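PDB 1Y8C: S-adenosylmethionine-dependent methyltransferase from Clostridium acetobutylicum, which probably transfers a methyl group from S-adenosylmethionine to an acceptor that has not been specified. Local coordinates for residues Lys122-Lys126 with Val137-Asp141; Glu205-Glu209 with Arg237-Leu241. One frame throughout, in Å; residues are numbered along the deposited sequence.

Contact 1 of 2, residues Lys122-Lys126 with Val137-Asp141; sequences KKYFK and VFIFD
Tyr-124 and Phe-125 of helix 118-129 meet Phe-138 and Phe-140 of strand 136-143 in the second half of a beta-alpha-beta crossover of the Rossmann-like methyltransferase fold. The crossover leaves strand 104-107, passes through the helix and returns in its parallel neighbour 136-143. The short segments run roughly antiparallel, at 146°, with axes 12.6 Å apart, a gap bridged by side chains: the nearest CA atoms, of Phe-125 and Phe-138, are 9.9 Å apart. All four aromatic residues are buried.

Tyr-124 reaches the strand with its phenol end. Its CG lies anti to the backbone N (chi1 166°), which carries the ring across so that OH stands 3.6 Å from Phe-138 CZ, at the edge and in the plane of the phenylalanine ring. That hydroxyl also makes a weak hydrogen bond to Thr-112 OG1. Phe-125 comes to the same ring rim less closely, CD2 lying 4.3 Å from Phe-138 CE2, and its far end continues to Phe-140. There CE2 sits over one face of the Phe-140 ring, 3.9 Å from Phe-140 CZ; the planes are inclined at 50° and the centroids are 5.6 Å apart. On the helix side, Phe-125 also packs against Tyr-211 and Leu-212 of helix 205-214. The two strand residues, two positions apart, both project toward helix 118-129 and touch each other: Phe-140 CD2 lies 3.4 Å above the plane of the Phe-138 ring, displaced toward its rim.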
loop_
_atom_site.group_PDB
_atom_site.type_symbol
_atom_site.label_atom_id
_atom_site.label_comp_id
_atom_site.label_asym_id
_atom_site.label_seq_id
_atom_site.Cartn_x
_atom_site.Cartn_y
_atom_site.Cartn_z
ATOM N N LYS A 122 -14.337 -7.038 1.886
ATOM C CA LYS A 122 -15.034 -7.747 0.820
ATOM C C LYS A 122 -15.489 -6.731 -0.221
ATOM O O LYS A 122 -15.302 -6.937 -1.418
ATOM C CB LYS A 122 -16.241 -8.509 1.380
ATOM C CG LYS A 122 -15.878 -9.858 1.992
ATOM C CD LYS A 122 -17.068 -10.544 2.660
ATOM C CE LYS A 122 -16.634 -11.859 3.310
ATOM N NZ LYS A 122 -17.665 -12.471 4.209
ATOM N N LYS A 123 -16.079 -5.632 0.245
ATOM C CA LYS A 123 -16.545 -4.581 -0.646
ATOM C C LYS A 123 -15.365 -4.089 -1.474
ATOM O O LYS A 123 -15.474 -3.865 -2.684
ATOM C CB LYS A 123 -17.159 -3.439 0.171
ATOM C CG LYS A 123 -18.455 -3.843 0.862
ATOM C CD LYS A 123 -19.060 -2.739 1.732
ATOM C CE LYS A 123 -19.586 -1.544 0.924
ATOM N NZ LYS A 123 -18.528 -0.632 0.397
ATOM N N TYR A 124 -14.233 -3.947 -0.802
ATOM C CA TYR A 124 -12.987 -3.521 -1.414
ATOM C C TYR A 124 -12.604 -4.443 -2.588
ATOM O O TYR A 124 -12.471 -3.987 -3.712
ATOM C CB TYR A 124 -11.907 -3.520 -0.331
ATOM C CG TYR A 124 -10.486 -3.420 -0.813
ATOM C CD1 TYR A 124 -9.997 -2.248 -1.374
ATOM C CD2 TYR A 124 -9.606 -4.488 -0.635
ATOM C CE1 TYR A 124 -8.654 -2.139 -1.740
ATOM C CE2 TYR A 124 -8.276 -4.395 -0.991
ATOM C CZ TYR A 124 -7.800 -3.219 -1.539
ATOM O OH TYR A 124 -6.464 -3.124 -1.852
ATOM N N PHE A 125 -12.436 -5.735 -2.328
ATOM C CA PHE A 125 -12.074 -6.669 -3.386
ATOM C C PHE A 125 -13.096 -6.629 -4.496
ATOM O O PHE A 125 -12.747 -6.695 -5.677
ATOM C CB PHE A 125 -11.958 -8.101 -2.846
ATOM C CG PHE A 125 -10.713 -8.344 -2.024
ATOM C CD1 PHE A 125 -10.724 -9.267 -0.983
ATOM C CD2 PHE A 125 -9.537 -7.637 -2.280
ATOM C CE1 PHE A 125 -9.594 -9.470 -0.209
ATOM C CE2 PHE A 125 -8.409 -7.839 -1.508
ATOM C CZ PHE A 125 -8.431 -8.757 -0.473
ATOM N N LYS A 126 -14.369 -6.532 -4.128
ATOM C CA LYS A 126 -15.416 -6.469 -5.140
ATOM C C LYS A 126 -15.239 -5.168 -5.933
ATOM O O LYS A 126 -15.303 -5.173 -7.160
ATOM C CB LYS A 126 -16.809 -6.523 -4.494
ATOM C CG LYS A 126 -17.935 -6.480 -5.518
ATOM C CD LYS A 126 -19.324 -6.523 -4.886
ATOM C CE LYS A 126 -20.405 -6.057 -5.889
ATOM N NZ LYS A 126 -20.395 -6.819 -7.198
ATOM N N VAL A 137 -4.519 -7.093 -14.350
ATOM C CA VAL A 137 -3.904 -7.617 -13.137
ATOM C C VAL A 137 -4.050 -6.679 -11.947
ATOM O O VAL A 137 -4.027 -5.458 -12.103
ATOM C CB VAL A 137 -2.398 -7.910 -13.370
ATOM C CG1 VAL A 137 -1.753 -8.417 -12.092
ATOM C CG2 VAL A 137 -2.236 -8.945 -14.467
ATOM N N PHE A 138 -4.222 -7.264 -10.760
ATOM C CA PHE A 138 -4.355 -6.503 -9.518
ATOM C C PHE A 138 -3.274 -6.961 -8.538
ATOM O O PHE A 138 -3.229 -8.131 -8.149
ATOM C CB PHE A 138 -5.749 -6.704 -8.900
ATOM C CG PHE A 138 -5.886 -6.139 -7.498
ATOM C CD1 PHE A 138 -5.256 -4.938 -7.146
ATOM C CD2 PHE A 138 -6.674 -6.792 -6.542
ATOM C CE1 PHE A 138 -5.394 -4.390 -5.860
ATOM C CE2 PHE A 138 -6.824 -6.262 -5.253
ATOM C CZ PHE A 138 -6.181 -5.048 -4.911
ATOM N N ILE A 139 -2.410 -6.028 -8.147
ATOM C CA ILE A 139 -1.307 -6.315 -7.235
ATOM C C ILE A 139 -1.406 -5.518 -5.929
ATOM O O ILE A 139 -1.534 -4.293 -5.944
ATOM C CB ILE A 139 0.049 -6.014 -7.935
ATOM C CG1 ILE A 139 0.175 -6.885 -9.184
ATOM C CG2 ILE A 139 1.201 -6.276 -7.000
ATOM C CD1 ILE A 139 1.449 -6.675 -9.976
ATOM N N PHE A 140 -1.353 -6.217 -4.799
ATOM C CA PHE A 140 -1.429 -5.563 -3.497
ATOM C C PHE A 140 -0.655 -6.368 -2.463
ATOM O O PHE A 140 -0.431 -7.565 -2.645
ATOM C CB PHE A 140 -2.886 -5.436 -3.049
ATOM C CG PHE A 140 -3.519 -6.744 -2.640
ATOM C CD1 PHE A 140 -3.595 -7.109 -1.302
ATOM C CD2 PHE A 140 -4.059 -7.603 -3.593
ATOM C CE1 PHE A 140 -4.205 -8.308 -0.920
ATOM C CE2 PHE A 140 -4.674 -8.813 -3.213
ATOM C CZ PHE A 140 -4.746 -9.163 -1.879
ATOM N N ASP A 141 -0.238 -5.722 -1.379
ATOM C CA ASP A 141 0.483 -6.443 -0.344
ATOM C C ASP A 141 -0.138 -6.207 1.005
ATOM O O ASP A 141 -0.914 -5.273 1.192
ATOM C CB ASP A 141 1.950 -6.018 -0.294
ATOM C CG ASP A 141 2.131 -4.600 0.204
ATOM O OD1 ASP A 141 1.904 -4.344 1.409
ATOM O OD2 ASP A 141 2.502 -3.737 -0.615
#

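Contact 2 of 2, residues Glu205-Glu209 with Arg237-Leu241; sequences EEDIE and RITYL. With SO4 (sulfate ion), chain B.
Tyr-240 OH donates a hydrogen bond to Glu-209 OE2 over 2.7 Å, meeting the oxygen nearly along its C-O axis. OE2 lies in the plane of the tyrosine ring, at its edge, while the carboxylate is turned 51° from that plane. The glutamate chain bends at chi2 (118°), and with chi1 also off a staggered position the carboxylate comes round to this edge. Ile-208 meets the ring's face, CG2 standing 4.0 Å from the centroid in a CH-pi contact and 3.6 Å from Tyr-240 CZ. Glu-205 meets the tyrosine hydroxyl with CB, 3.6 Å from Tyr-240 OH, and its extended chain then crosses Ile-238 at about a right angle, CD resting 3.5 Å from Ile-238 CD1.

These contacts lay the first turn of helix 205-214 on strand 237-244, which runs antiparallel between 136-143 and 217-224 in the mixed sheet, as the last strand does in class I methyltransferases. From strand 217-224, Lys-222 forms a salt bridge with Glu-205 OE1 and a long, weak ion pair with Glu-209 OE2. At the helix start, Glu-206 N hydrogen-bonds O2 of a sulfate, probably from the crystallisation liquor, at 3.0 Å and an N-H...O angle of 142°.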
loop_
_atom_site.group_PDB
_atom_site.type_symbol
_atom_site.label_atom_id
_atom_site.label_comp_id
_atom_site.label_asym_id
_atom_site.label_seq_id
_atom_site.Cartn_x
_atom_site.Cartn_y
_atom_site.Cartn_z
ATOM N N GLU A 205 -3.713 -15.682 5.635
ATOM C CA GLU A 205 -3.741 -15.962 4.205
ATOM C C GLU A 205 -4.980 -16.749 3.804
ATOM O O GLU A 205 -5.510 -16.592 2.702
ATOM C CB GLU A 205 -2.499 -16.736 3.814
ATOM C CG GLU A 205 -1.251 -15.980 4.097
ATOM C CD GLU A 205 -0.019 -16.826 3.919
ATOM O OE1 GLU A 205 0.323 -17.142 2.755
ATOM O OE2 GLU A 205 0.597 -17.182 4.950
ATOM N N GLU A 206 -5.434 -17.597 4.713
ATOM C CA GLU A 206 -6.614 -18.409 4.485
ATOM C C GLU A 206 -7.827 -17.492 4.346
ATOM O O GLU A 206 -8.669 -17.692 3.472
ATOM C CB GLU A 206 -6.799 -19.359 5.662
ATOM C CG GLU A 206 -7.860 -20.411 5.468
ATOM C CD GLU A 206 -8.111 -21.211 6.739
ATOM O OE1 GLU A 206 -8.901 -22.183 6.678
ATOM O OE2 GLU A 206 -7.525 -20.868 7.799
ATOM N N ASP A 207 -7.902 -16.484 5.208
ATOM C CA ASP A 207 -9.001 -15.518 5.187
ATOM C C ASP A 207 -8.946 -14.630 3.953
ATOM O O ASP A 207 -9.974 -14.296 3.371
ATOM C CB ASP A 207 -8.942 -14.625 6.422
ATOM C CG ASP A 207 -9.150 -15.391 7.708
ATOM O OD1 ASP A 207 -8.694 -14.884 8.765
ATOM O OD2 ASP A 207 -9.768 -16.484 7.660
ATOM N N ILE A 208 -7.742 -14.225 3.576
ATOM C CA ILE A 208 -7.585 -13.374 2.416
ATOM C C ILE A 208 -8.004 -14.141 1.172
ATOM O O ILE A 208 -8.753 -13.636 0.336
ATOM C CB ILE A 208 -6.128 -12.917 2.257
ATOM C CG1 ILE A 208 -5.762 -11.951 3.386
ATOM C CG2 ILE A 208 -5.936 -12.271 0.887
ATOM C CD1 ILE A 208 -6.492 -10.618 3.331
ATOM N N GLU A 209 -7.505 -15.365 1.053
ATOM C CA GLU A 209 -7.820 -16.203 -0.086
ATOM C C GLU A 209 -9.328 -16.367 -0.222
ATOM O O GLU A 209 -9.866 -16.284 -1.329
ATOM C CB GLU A 209 -7.124 -17.558 0.067
ATOM C CG GLU A 209 -5.801 -17.637 -0.710
ATOM C CD GLU A 209 -4.557 -17.853 0.158
ATOM O OE1 GLU A 209 -4.413 -18.953 0.740
ATOM O OE2 GLU A 209 -3.723 -16.923 0.246
ATOM N N ARG A 237 5.890 -9.712 4.788
ATOM C CA ARG A 237 5.078 -8.967 3.832
ATOM C C ARG A 237 4.725 -9.840 2.638
ATOM O O ARG A 237 5.592 -10.266 1.886
ATOM C CB ARG A 237 5.826 -7.709 3.359
ATOM C CG ARG A 237 4.980 -6.815 2.464
ATOM C CD ARG A 237 5.706 -5.550 2.022
ATOM N NE ARG A 237 6.029 -4.659 3.126
ATOM C CZ ARG A 237 5.181 -3.808 3.703
ATOM N NH1 ARG A 237 3.925 -3.714 3.286
ATOM N NH2 ARG A 237 5.590 -3.039 4.712
ATOM N N ILE A 238 3.438 -10.096 2.464
ATOM C CA ILE A 238 2.981 -10.929 1.378
ATOM C C ILE A 238 2.453 -10.141 0.190
ATOM O O ILE A 238 1.596 -9.267 0.337
ATOM C CB ILE A 238 1.892 -11.902 1.879
ATOM C CG1 ILE A 238 2.494 -12.821 2.953
ATOM C CG2 ILE A 238 1.318 -12.677 0.708
ATOM C CD1 ILE A 238 1.513 -13.722 3.685
ATOM N N THR A 239 2.975 -10.437 -0.996
ATOM C CA THR A 239 2.500 -9.746 -2.185
ATOM C C THR A 239 1.624 -10.655 -3.026
ATOM O O THR A 239 2.077 -11.678 -3.521
ATOM C CB THR A 239 3.651 -9.238 -3.050
ATOM O OG1 THR A 239 4.380 -8.220 -2.342
ATOM C CG2 THR A 239 3.094 -8.648 -4.346
ATOM N N TYR A 240 0.358 -10.282 -3.160
ATOM C CA TYR A 240 -0.588 -11.047 -3.954
ATOM C C TYR A 240 -0.706 -10.474 -5.363
ATOM O O TYR A 240 -0.614 -9.259 -5.584
ATOM C CB TYR A 240 -1.983 -11.023 -3.337
ATOM C CG TYR A 240 -2.198 -11.958 -2.170
ATOM C CD1 TYR A 240 -1.951 -11.542 -0.858
ATOM C CD2 TYR A 240 -2.691 -13.246 -2.372
ATOM C CE1 TYR A 240 -2.193 -12.378 0.224
ATOM C CE2 TYR A 240 -2.937 -14.098 -1.298
ATOM C CZ TYR A 240 -2.686 -13.652 -0.001
ATOM O OH TYR A 240 -2.956 -14.492 1.053
ATOM N N LEU A 241 -0.925 -11.373 -6.312
ATOM C CA LEU A 241 -1.097 -11.009 -7.704
ATOM C C LEU A 241 -2.352 -11.735 -8.182
ATOM O O LEU A 241 -2.367 -12.958 -8.277
ATOM C CB LEU A 241 0.107 -11.465 -8.504
ATOM C CG LEU A 241 0.388 -10.501 -9.646
ATOM C CD1 LEU A 241 1.871 -10.145 -9.629
ATOM C CD2 LEU A 241 -0.040 -11.111 -10.975
HETATM S S SO4 B . -2.596 -19.058 7.683
HETATM O O1 SO4 B . -1.365 -19.236 6.883
HETATM O O2 SO4 B . -3.770 -19.072 6.786
HETATM O O3 SO4 B . -2.713 -20.164 8.661
HETATM O O4 SO4 B . -2.535 -17.770 8.406
#

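Contacts 1 and 2, with centres 10 Å apart, are joined through neighbouring antiparallel strands of one sheet. Phe-140 O lies 2.9 Å from Tyr-240 N, a probable hydrogen bond, and the rings of these two residues meet with planes about 10° apart, on the Phe-140 face opposite Phe-125. With Phe-125 touching Tyr-211 and Leu-212, helices 118-129 and 205-214 pack side by side over the same sheet face. On the strands' other side, Val-137 CG1 packs 3.4 Å from Leu-241 CD2, and Asp-141 OD1 forms a salt bridge with Arg-237 NH1 at 2.8 Å; Arg-237 also pairs with Asp-110 and Asp-17. The sulfate at contact 2 does not by itself mark the cofactor site.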